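Local coordinates for tegument protein UL51 (Human herpesvirus 1, PDB 6T5A), which probably takes part in virus egress from the perinuclear space and in secondary envelopment of cytoplasmic capsids at membranes derived from the trans-Golgi network, at residues 65-79 against 99-113. The protein carries 1 engineered substitution. Residues are numbered along the deposited sequence; the frame is centred on the assembly and turned at random.
Sequences LARTYHACMVNLERL and QDKMRRLADTCMATI
Leu65, Tyr69, Cys72 and Leu76 run along one side of helix 63-82 and meet Cys109, Ala106, Met102 and Gln99 of helix 94-117. The local axes approach to 8.7 Å at 156° between their N-to-C directions, an antiparallel helical hairpin in the UL51-family region of this fragment. Spacing is tightest where Tyr69 CA lies 4.9 Å from Ala106 CA, consistent with the small alanine side chain. There the tyrosine ring, placed by a CG anti to the backbone N (chi1 173°), presents its edge to Ala106 O, while its CE1 touches Met110 CE at 3.5 Å; Met73 CG of the same helix lies over the rim of one face. Met102 is a knob among Cys72, Asn75, Leu76 and Leu79. The bend at chi2 brings SD to Asn75, whose ND2 donates a nearly straight but weak hydrogen bond (3.4 Å, 169°). Cys72 SG packs against Leu105 CG at 3.7 Å, and Cys109 SG meets Thr68 CG2 at 3.6 Å. Toward one end, the Leu65 and Ile113 side chains run past each other in opposite directions; toward the other, a water bridges Leu76 O and Gln99 NE2. Tyr69, Met110 and Ile113 also pack against apolar side chains of another protein's chain, so the hairpin contributes to an intermolecular surface. Sulfur and aliphatic groups dominate, with a single weak direct hydrogen bond across the pair, implying that cohesion rests mainly on apolar packing.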
ATOM      1  N   LEU A  65      12.189   9.028 -43.894  1.00 34.47           N
ATOM      2  CA  LEU A  65      12.500   7.738 -44.515  1.00 34.96           C
ATOM      3  C   LEU A  65      11.255   7.041 -45.039  1.00 35.09           C
ATOM      4  O   LEU A  65      11.297   6.468 -46.130  1.00 33.35           O
ATOM      5  CB  LEU A  65      13.229   6.805 -43.518  1.00 35.67           C
ATOM      6  CG  LEU A  65      14.615   7.259 -43.043  1.00 40.57           C
ATOM      7  CD1 LEU A  65      14.984   6.549 -41.755  1.00 41.03           C
ATOM      8  CD2 LEU A  65      15.684   7.041 -44.125  1.00 38.33           C
ATOM      9  N   ALA A  66      10.159   7.054 -44.250  1.00 31.15           N
ATOM     10  CA  ALA A  66       8.890   6.432 -44.652  1.00 30.95           C
ATOM     11  C   ALA A  66       8.294   7.205 -45.865  1.00 33.19           C
ATOM     12  O   ALA A  66       7.780   6.594 -46.796  1.00 31.59           O
ATOM     13  CB  ALA A  66       7.915   6.432 -43.482  1.00 30.85           C
ATOM     14  N   ARG A  67       8.401   8.547 -45.851  1.00 30.22           N
ATOM     15  CA  ARG A  67       7.938   9.407 -46.942  1.00 29.99           C
ATOM     16  C   ARG A  67       8.764   9.145 -48.229  1.00 33.59           C
ATOM     17  O   ARG A  67       8.189   9.068 -49.312  1.00 32.88           O
ATOM     18  CB  ARG A  67       8.056  10.881 -46.538  1.00 29.47           C
ATOM     19  CG  ARG A  67       6.992  11.341 -45.547  1.00 28.60           C
ATOM     20  CD  ARG A  67       7.495  12.549 -44.794  1.00 28.36           C
ATOM     21  NE  ARG A  67       6.534  13.022 -43.786  1.00 27.64           N
ATOM     22  CZ  ARG A  67       6.827  13.916 -42.847  1.00 38.79           C
ATOM     23  NH1 ARG A  67       8.044  14.431 -42.770  1.00 29.34           N
ATOM     24  NH2 ARG A  67       5.903  14.300 -41.977  1.00 31.18           N
ATOM     25  N   THR A  68      10.098   8.996 -48.097  1.00 30.60           N
ATOM     26  CA  THR A  68      10.997   8.737 -49.226  1.00 29.93           C
ATOM     27  C   THR A  68      10.704   7.370 -49.843  1.00 34.12           C
ATOM     28  O   THR A  68      10.611   7.256 -51.066  1.00 32.22           O
ATOM     29  CB  THR A  68      12.462   8.957 -48.842  1.00 34.85           C
ATOM     30  OG1 THR A  68      12.595  10.290 -48.340  1.00 32.75           O
ATOM     31  CG2 THR A  68      13.418   8.769 -50.034  1.00 32.59           C
ATOM     32  N   TYR A  69      10.503   6.353 -48.992  1.00 31.23           N
ATOM     33  CA  TYR A  69      10.141   5.002 -49.426  1.00 30.43           C
ATOM     34  C   TYR A  69       8.840   5.071 -50.227  1.00 31.58           C
ATOM     35  O   TYR A  69       8.755   4.507 -51.319  1.00 27.33           O
ATOM     36  CB  TYR A  69       9.995   4.074 -48.204  1.00 32.33           C
ATOM     37  CG  TYR A  69       9.456   2.705 -48.550  1.00 34.38           C
ATOM     38  CD1 TYR A  69      10.301   1.698 -49.010  1.00 36.87           C
ATOM     39  CD2 TYR A  69       8.097   2.424 -48.448  1.00 34.22           C
ATOM     40  CE1 TYR A  69       9.807   0.442 -49.354  1.00 37.46           C
ATOM     41  CE2 TYR A  69       7.592   1.171 -48.783  1.00 34.75           C
ATOM     42  CZ  TYR A  69       8.451   0.184 -49.237  1.00 39.33           C
ATOM     43  OH  TYR A  69       7.968  -1.054 -49.557  1.00 38.42           O
ATOM     44  N   HIS A  70       7.826   5.781 -49.683  1.00 29.35           N
ATOM     45  CA  HIS A  70       6.544   5.964 -50.353  1.00 28.89           C
ATOM     46  C   HIS A  70       6.703   6.635 -51.729  1.00 31.21           C
ATOM     47  O   HIS A  70       6.077   6.187 -52.687  1.00 30.30           O
ATOM     48  CB  HIS A  70       5.577   6.742 -49.454  1.00 29.60           C
ATOM     49  CG  HIS A  70       4.249   7.030 -50.085  1.00 32.52           C
ATOM     50  ND1 HIS A  70       3.352   6.016 -50.381  1.00 34.21           N
ATOM     51  CD2 HIS A  70       3.697   8.216 -50.426  1.00 34.00           C
ATOM     52  CE1 HIS A  70       2.289   6.617 -50.891  1.00 33.53           C
ATOM     53  NE2 HIS A  70       2.449   7.940 -50.930  1.00 34.13           N
ATOM     54  N   ALA A  71       7.550   7.686 -51.837  1.00 26.42           N
ATOM     55  CA  ALA A  71       7.789   8.359 -53.117  1.00 26.21           C
ATOM     56  C   ALA A  71       8.378   7.392 -54.158  1.00 30.19           C
ATOM     57  O   ALA A  71       7.960   7.413 -55.330  1.00 29.23           O
ATOM     58  CB  ALA A  71       8.700   9.562 -52.927  1.00 26.86           C
ATOM     59  N   CYS A  72       9.309   6.509 -53.720  1.00 27.55           N
ATOM     60  CA  CYS A  72       9.903   5.476 -54.580  1.00 28.44           C
ATOM     61  C   CYS A  72       8.835   4.559 -55.089  1.00 32.50           C
ATOM     62  O   CYS A  72       8.855   4.219 -56.271  1.00 29.69           O
ATOM     63  CB  CYS A  72      10.987   4.685 -53.851  1.00 28.64           C
ATOM     64  SG  CYS A  72      12.457   5.654 -53.469  1.00 32.94           S
ATOM     65  N   MET A  73       7.919   4.139 -54.199  1.00 29.92           N
ATOM     66  CA  MET A  73       6.852   3.194 -54.550  1.00 31.12           C
ATOM     67  C   MET A  73       5.842   3.835 -55.517  1.00 35.79           C
ATOM     68  O   MET A  73       5.393   3.172 -56.442  1.00 36.09           O
ATOM     69  CB  MET A  73       6.168   2.619 -53.290  1.00 33.21           C
ATOM     70  CG  MET A  73       7.117   1.837 -52.365  1.00 37.39           C
ATOM     71  SD  MET A  73       8.197   0.609 -53.198  1.00 41.70           S
ATOM     72  CE  MET A  73       7.017  -0.557 -53.670  1.00 38.83           C
ATOM     73  N   VAL A  74       5.525   5.137 -55.334  1.00 32.22           N
ATOM     74  CA  VAL A  74       4.635   5.864 -56.265  1.00 30.83           C
ATOM     75  C   VAL A  74       5.333   5.934 -57.635  1.00 32.71           C
ATOM     76  O   VAL A  74       4.696   5.666 -58.658  1.00 29.71           O
ATOM     77  CB  VAL A  74       4.239   7.267 -55.741  1.00 33.66           C
ATOM     78  CG1 VAL A  74       3.578   8.112 -56.838  1.00 33.75           C
ATOM     79  CG2 VAL A  74       3.334   7.160 -54.507  1.00 32.84           C
ATOM     80  N   ASN A  75       6.643   6.262 -57.648  1.00 31.14           N
ATOM     81  CA  ASN A  75       7.402   6.327 -58.905  1.00 31.56           C
ATOM     82  C   ASN A  75       7.420   4.986 -59.607  1.00 36.59           C
ATOM     83  O   ASN A  75       7.268   4.957 -60.814  1.00 37.99           O
ATOM     84  CB  ASN A  75       8.816   6.874 -58.706  1.00 31.39           C
ATOM     85  CG  ASN A  75       8.861   8.352 -58.425  1.00 59.63           C
ATOM     86  OD1 ASN A  75       7.887   9.071 -58.594  1.00 59.76           O
ATOM     87  ND2 ASN A  75      10.001   8.846 -57.980  1.00 53.43           N
ATOM     88  N   LEU A  76       7.534   3.883 -58.855  1.00 33.67           N
ATOM     89  CA  LEU A  76       7.488   2.525 -59.415  1.00 32.99           C
ATOM     90  C   LEU A  76       6.126   2.232 -60.052  1.00 37.88           C
ATOM     91  O   LEU A  76       6.076   1.668 -61.143  1.00 36.85           O
ATOM     92  CB  LEU A  76       7.864   1.471 -58.356  1.00 32.31           C
ATOM     93  CG  LEU A  76       9.376   1.363 -58.071  1.00 35.69           C
ATOM     94  CD1 LEU A  76       9.660   0.588 -56.809  1.00 34.93           C
ATOM     95  CD2 LEU A  76      10.144   0.762 -59.261  1.00 36.05           C
ATOM     96  N   GLU A  77       5.026   2.665 -59.400  1.00 36.44           N
ATOM     97  CA  GLU A  77       3.669   2.501 -59.934  1.00 36.03           C
ATOM     98  C   GLU A  77       3.496   3.337 -61.213  1.00 39.42           C
ATOM     99  O   GLU A  77       2.929   2.842 -62.189  1.00 40.25           O
ATOM    100  CB  GLU A  77       2.620   2.894 -58.885  1.00 37.39           C
ATOM    101  CG  GLU A  77       1.205   2.620 -59.361  1.00 44.88           C
ATOM    102  CD  GLU A  77       0.123   3.265 -58.524  1.00 54.16           C
ATOM    103  OE1 GLU A  77      -0.031   2.881 -57.344  1.00 44.84           O
ATOM    104  OE2 GLU A  77      -0.581   4.150 -59.059  1.00 44.01           O
ATOM    105  N   ARG A  78       4.014   4.589 -61.222  1.00 34.68           N
ATOM    106  CA  ARG A  78       3.944   5.477 -62.390  1.00 34.55           C
ATOM    107  C   ARG A  78       4.704   4.881 -63.588  1.00 41.17           C
ATOM    108  O   ARG A  78       4.228   4.971 -64.728  1.00 40.73           O
ATOM    109  CB  ARG A  78       4.481   6.875 -62.055  1.00 34.92           C
ATOM    110  CG  ARG A  78       3.502   7.708 -61.240  1.00 38.42           C
ATOM    111  CD  ARG A  78       4.113   8.992 -60.709  1.00 39.42           C
ATOM    112  NE  ARG A  78       3.074   9.815 -60.085  1.00 41.37           N
ATOM    113  CZ  ARG A  78       3.250  11.046 -59.619  1.00 47.34           C
ATOM    114  NH1 ARG A  78       4.448  11.617 -59.662  1.00 34.06           N
ATOM    115  NH2 ARG A  78       2.235  11.710 -59.090  1.00 36.67           N
ATOM    116  N   LEU A  79       5.867   4.258 -63.322  1.00 39.27           N
ATOM    117  CA  LEU A  79       6.688   3.628 -64.357  1.00 41.45           C
ATOM    118  C   LEU A  79       5.999   2.401 -64.950  1.00 48.43           C
ATOM    119  O   LEU A  79       6.050   2.204 -66.169  1.00 48.69           O
ATOM    120  CB  LEU A  79       8.079   3.261 -63.817  1.00 42.07           C
ATOM    121  CG  LEU A  79       9.043   4.443 -63.579  1.00 47.06           C
ATOM    122  CD1 LEU A  79      10.123   4.089 -62.543  1.00 46.75           C
ATOM    123  CD2 LEU A  79       9.658   4.949 -64.897  1.00 49.07           C
ATOM    124  N   GLN A  99      13.436   2.045 -63.036  1.00 37.00           N
ATOM    125  CA  GLN A  99      12.916   1.106 -62.047  1.00 36.83           C
ATOM    126  C   GLN A  99      14.018   0.637 -61.102  1.00 42.41           C
ATOM    127  O   GLN A  99      13.786   0.605 -59.894  1.00 42.87           O
ATOM    128  CB  GLN A  99      12.236  -0.096 -62.712  1.00 37.26           C
ATOM    129  CG  GLN A  99      10.931   0.257 -63.427  1.00 39.96           C
ATOM    130  CD  GLN A  99      10.400  -0.918 -64.221  1.00 60.19           C
ATOM    131  OE1 GLN A  99      11.154  -1.712 -64.797  1.00 60.56           O
ATOM    132  NE2 GLN A  99       9.087  -1.053 -64.285  1.00 46.21           N
ATOM    133  N   ASP A 100      15.225   0.336 -61.636  1.00 38.90           N
ATOM    134  CA  ASP A 100      16.372  -0.087 -60.822  1.00 39.17           C
ATOM    135  C   ASP A 100      16.770   0.987 -59.809  1.00 40.48           C
ATOM    136  O   ASP A 100      17.025   0.660 -58.660  1.00 38.17           O
ATOM    137  CB  ASP A 100      17.576  -0.497 -61.696  1.00 41.63           C
ATOM    138  CG  ASP A 100      18.790  -0.919 -60.876  1.00 56.75           C
ATOM    139  OD1 ASP A 100      18.809  -2.069 -60.388  1.00 60.93           O
ATOM    140  OD2 ASP A 100      19.705  -0.084 -60.695  1.00 59.29           O
ATOM    141  N   LYS A 101      16.798   2.265 -60.232  1.00 37.55           N
ATOM    142  CA  LYS A 101      17.142   3.404 -59.378  1.00 37.49           C
ATOM    143  C   LYS A 101      16.131   3.562 -58.223  1.00 40.14           C
ATOM    144  O   LYS A 101      16.533   3.791 -57.082  1.00 39.84           O
ATOM    145  CB  LYS A 101      17.212   4.687 -60.217  1.00 40.52           C
ATOM    146  CG  LYS A 101      17.761   5.903 -59.473  1.00 62.79           C
ATOM    147  CD  LYS A 101      17.735   7.157 -60.353  1.00 76.45           C
ATOM    148  CE  LYS A 101      18.310   8.385 -59.673  1.00 87.61           C
ATOM    149  NZ  LYS A 101      17.403   8.935 -58.629  1.00 97.99           N
ATOM    150  N   MET A 102      14.825   3.449 -58.530  1.00 36.02           N
ATOM    151  CA  MET A 102      13.758   3.570 -57.541  1.00 35.88           C
ATOM    152  C   MET A 102      13.756   2.407 -56.569  1.00 40.61           C
ATOM    153  O   MET A 102      13.534   2.622 -55.366  1.00 38.37           O
ATOM    154  CB  MET A 102      12.386   3.774 -58.204  1.00 37.76           C
ATOM    155  CG  MET A 102      12.244   5.127 -58.883  1.00 41.14           C
ATOM    156  SD  MET A 102      12.402   6.494 -57.706  1.00 45.72           S
ATOM    157  CE  MET A 102      14.023   7.159 -58.154  1.00 42.75           C
ATOM    158  N   ARG A 103      14.020   1.181 -57.088  1.00 38.57           N
ATOM    159  CA  ARG A 103      14.098  -0.040 -56.276  1.00 39.34           C
ATOM    160  C   ARG A 103      15.268   0.030 -55.303  1.00 42.78           C
ATOM    161  O   ARG A 103      15.100  -0.320 -54.139  1.00 41.40           O
ATOM    162  CB  ARG A 103      14.176  -1.311 -57.137  1.00 40.02           C
ATOM    163  CG  ARG A 103      12.848  -1.678 -57.775  1.00 51.95           C
ATOM    164  CD  ARG A 103      12.884  -3.047 -58.431  1.00 67.47           C
ATOM    165  NE  ARG A 103      11.708  -3.268 -59.276  1.00 75.68           N
ATOM    166  CZ  ARG A 103      11.757  -3.522 -60.578  1.00 87.50           C
ATOM    167  NH1 ARG A 103      12.927  -3.615 -61.201  1.00 69.44           N
ATOM    168  NH2 ARG A 103      10.637  -3.707 -61.269  1.00 75.78           N
ATOM    169  N   ARG A 104      16.431   0.529 -55.756  1.00 40.26           N
ATOM    170  CA  ARG A 104      17.616   0.663 -54.899  1.00 40.00           C
ATOM    171  C   ARG A 104      17.429   1.711 -53.792  1.00 44.27           C
ATOM    172  O   ARG A 104      17.840   1.466 -52.651  1.00 43.96           O
ATOM    173  CB  ARG A 104      18.881   0.955 -55.720  1.00 39.09           C
ATOM    174  CG  ARG A 104      19.358  -0.251 -56.521  1.00 49.03           C
ATOM    175  CD  ARG A 104      20.605   0.067 -57.331  1.00 63.71           C
ATOM    176  NE  ARG A 104      20.972  -1.049 -58.206  1.00 75.39           N
ATOM    177  CZ  ARG A 104      21.739  -2.071 -57.841  1.00 95.30           C
ATOM    178  NH1 ARG A 104      22.249  -2.125 -56.615  1.00 80.61           N
ATOM    179  NH2 ARG A 104      22.008  -3.046 -58.701  1.00 88.83           N
ATOM    180  N   LEU A 105      16.822   2.872 -54.118  1.00 39.92           N
ATOM    181  CA  LEU A 105      16.593   3.909 -53.115  1.00 39.95           C
ATOM    182  C   LEU A 105      15.578   3.433 -52.069  1.00 42.70           C
ATOM    183  O   LEU A 105      15.817   3.632 -50.874  1.00 42.26           O
ATOM    184  CB  LEU A 105      16.217   5.271 -53.743  1.00 41.02           C
ATOM    185  CG  LEU A 105      16.011   6.483 -52.774  1.00 47.40           C
ATOM    186  CD1 LEU A 105      17.260   6.779 -51.917  1.00 48.12           C
ATOM    187  CD2 LEU A 105      15.598   7.735 -53.534  1.00 50.14           C
ATOM    188  N   ALA A 106      14.492   2.743 -52.505  1.00 37.47           N
ATOM    189  CA  ALA A 106      13.486   2.177 -51.596  1.00 37.27           C
ATOM    190  C   ALA A 106      14.149   1.140 -50.672  1.00 40.81           C
ATOM    191  O   ALA A 106      13.901   1.161 -49.466  1.00 39.83           O
ATOM    192  CB  ALA A 106      12.350   1.543 -52.381  1.00 37.61           C
ATOM    193  N   ASP A 107      15.036   0.276 -51.229  1.00 38.02           N
ATOM    194  CA  ASP A 107      15.776  -0.723 -50.447  1.00 38.27           C
ATOM    195  C   ASP A 107      16.641  -0.062 -49.371  1.00 42.37           C
ATOM    196  O   ASP A 107      16.662  -0.537 -48.239  1.00 40.81           O
ATOM    197  CB  ASP A 107      16.649  -1.612 -51.366  1.00 40.30           C
ATOM    198  CG  ASP A 107      15.894  -2.653 -52.182  1.00 49.79           C
ATOM    199  OD1 ASP A 107      14.681  -2.845 -51.933  1.00 49.70           O
ATOM    200  OD2 ASP A 107      16.514  -3.274 -53.069  1.00 58.52           O
ATOM    201  N   THR A 108      17.316   1.055 -49.717  1.00 40.31           N
ATOM    202  CA  THR A 108      18.153   1.828 -48.785  1.00 40.83           C
ATOM    203  C   THR A 108      17.305   2.397 -47.631  1.00 44.76           C
ATOM    204  O   THR A 108      17.708   2.286 -46.470  1.00 43.90           O
ATOM    205  CB  THR A 108      18.956   2.887 -49.558  1.00 48.25           C
ATOM    206  OG1 THR A 108      19.765   2.203 -50.510  1.00 52.39           O
ATOM    207  CG2 THR A 108      19.855   3.720 -48.665  1.00 47.04           C
ATOM    208  N   CYS A 109      16.117   2.957 -47.952  1.00 42.08           N
ATOM    209  CA  CYS A 109      15.178   3.499 -46.962  1.00 41.90           C
ATOM    210  C   CYS A 109      14.719   2.412 -46.035  1.00 46.86           C
ATOM    211  O   CYS A 109      14.703   2.612 -44.824  1.00 45.81           O
ATOM    212  CB  CYS A 109      13.990   4.168 -47.645  1.00 42.18           C
ATOM    213  SG  CYS A 109      14.404   5.712 -48.475  1.00 45.62           S
ATOM    214  N   MET A 110      14.337   1.264 -46.611  1.00 45.24           N
ATOM    215  CA  MET A 110      13.864   0.102 -45.881  1.00 46.47           C
ATOM    216  C   MET A 110      14.945  -0.409 -44.933  1.00 49.20           C
ATOM    217  O   MET A 110      14.632  -0.626 -43.768  1.00 48.60           O
ATOM    218  CB  MET A 110      13.416  -0.986 -46.855  1.00 49.79           C
ATOM    219  CG  MET A 110      12.541  -2.035 -46.231  1.00 54.92           C
ATOM    220  SD  MET A 110      12.187  -3.427 -47.333  1.00 60.71           S
ATOM    221  CE  MET A 110      11.532  -2.584 -48.754  1.00 56.44           C
ATOM    222  N   ALA A 111      16.215  -0.535 -45.411  1.00 45.72           N
ATOM    223  CA  ALA A 111      17.360  -0.980 -44.606  1.00 45.04           C
ATOM    224  C   ALA A 111      17.595  -0.082 -43.379  1.00 48.32           C
ATOM    225  O   ALA A 111      17.836  -0.605 -42.294  1.00 47.80           O
ATOM    226  CB  ALA A 111      18.623  -1.047 -45.458  1.00 45.73           C
ATOM    227  N   THR A 112      17.506   1.259 -43.549  1.00 44.32           N
ATOM    228  CA  THR A 112      17.688   2.235 -42.464  1.00 44.04           C
ATOM    229  C   THR A 112      16.562   2.141 -41.422  1.00 46.90           C
ATOM    230  O   THR A 112      16.831   2.248 -40.221  1.00 47.39           O
ATOM    231  CB  THR A 112      17.876   3.647 -43.036  1.00 50.98           C
ATOM    232  OG1 THR A 112      18.877   3.585 -44.046  1.00 53.24           O
ATOM    233  CG2 THR A 112      18.291   4.668 -41.977  1.00 47.10           C
ATOM    234  N   ILE A 113      15.306   1.951 -41.887  1.00 41.37           N
ATOM    235  CA  ILE A 113      14.136   1.812 -41.014  1.00 39.52           C
ATOM    236  C   ILE A 113      14.274   0.519 -40.201  1.00 43.28           C
ATOM    237  O   ILE A 113      14.072   0.547 -38.987  1.00 42.23           O
ATOM    238  CB  ILE A 113      12.798   1.879 -41.811  1.00 41.19           C
ATOM    239  CG1 ILE A 113      12.601   3.277 -42.439  1.00 41.04           C
ATOM    240  CG2 ILE A 113      11.591   1.470 -40.934  1.00 40.18           C
ATOM    241  CD1 ILE A 113      11.551   3.360 -43.564  1.00 45.49           C
TER
HETATM  242  O   HOH W   1       7.838  -0.338 -61.860  1.00 39.83           O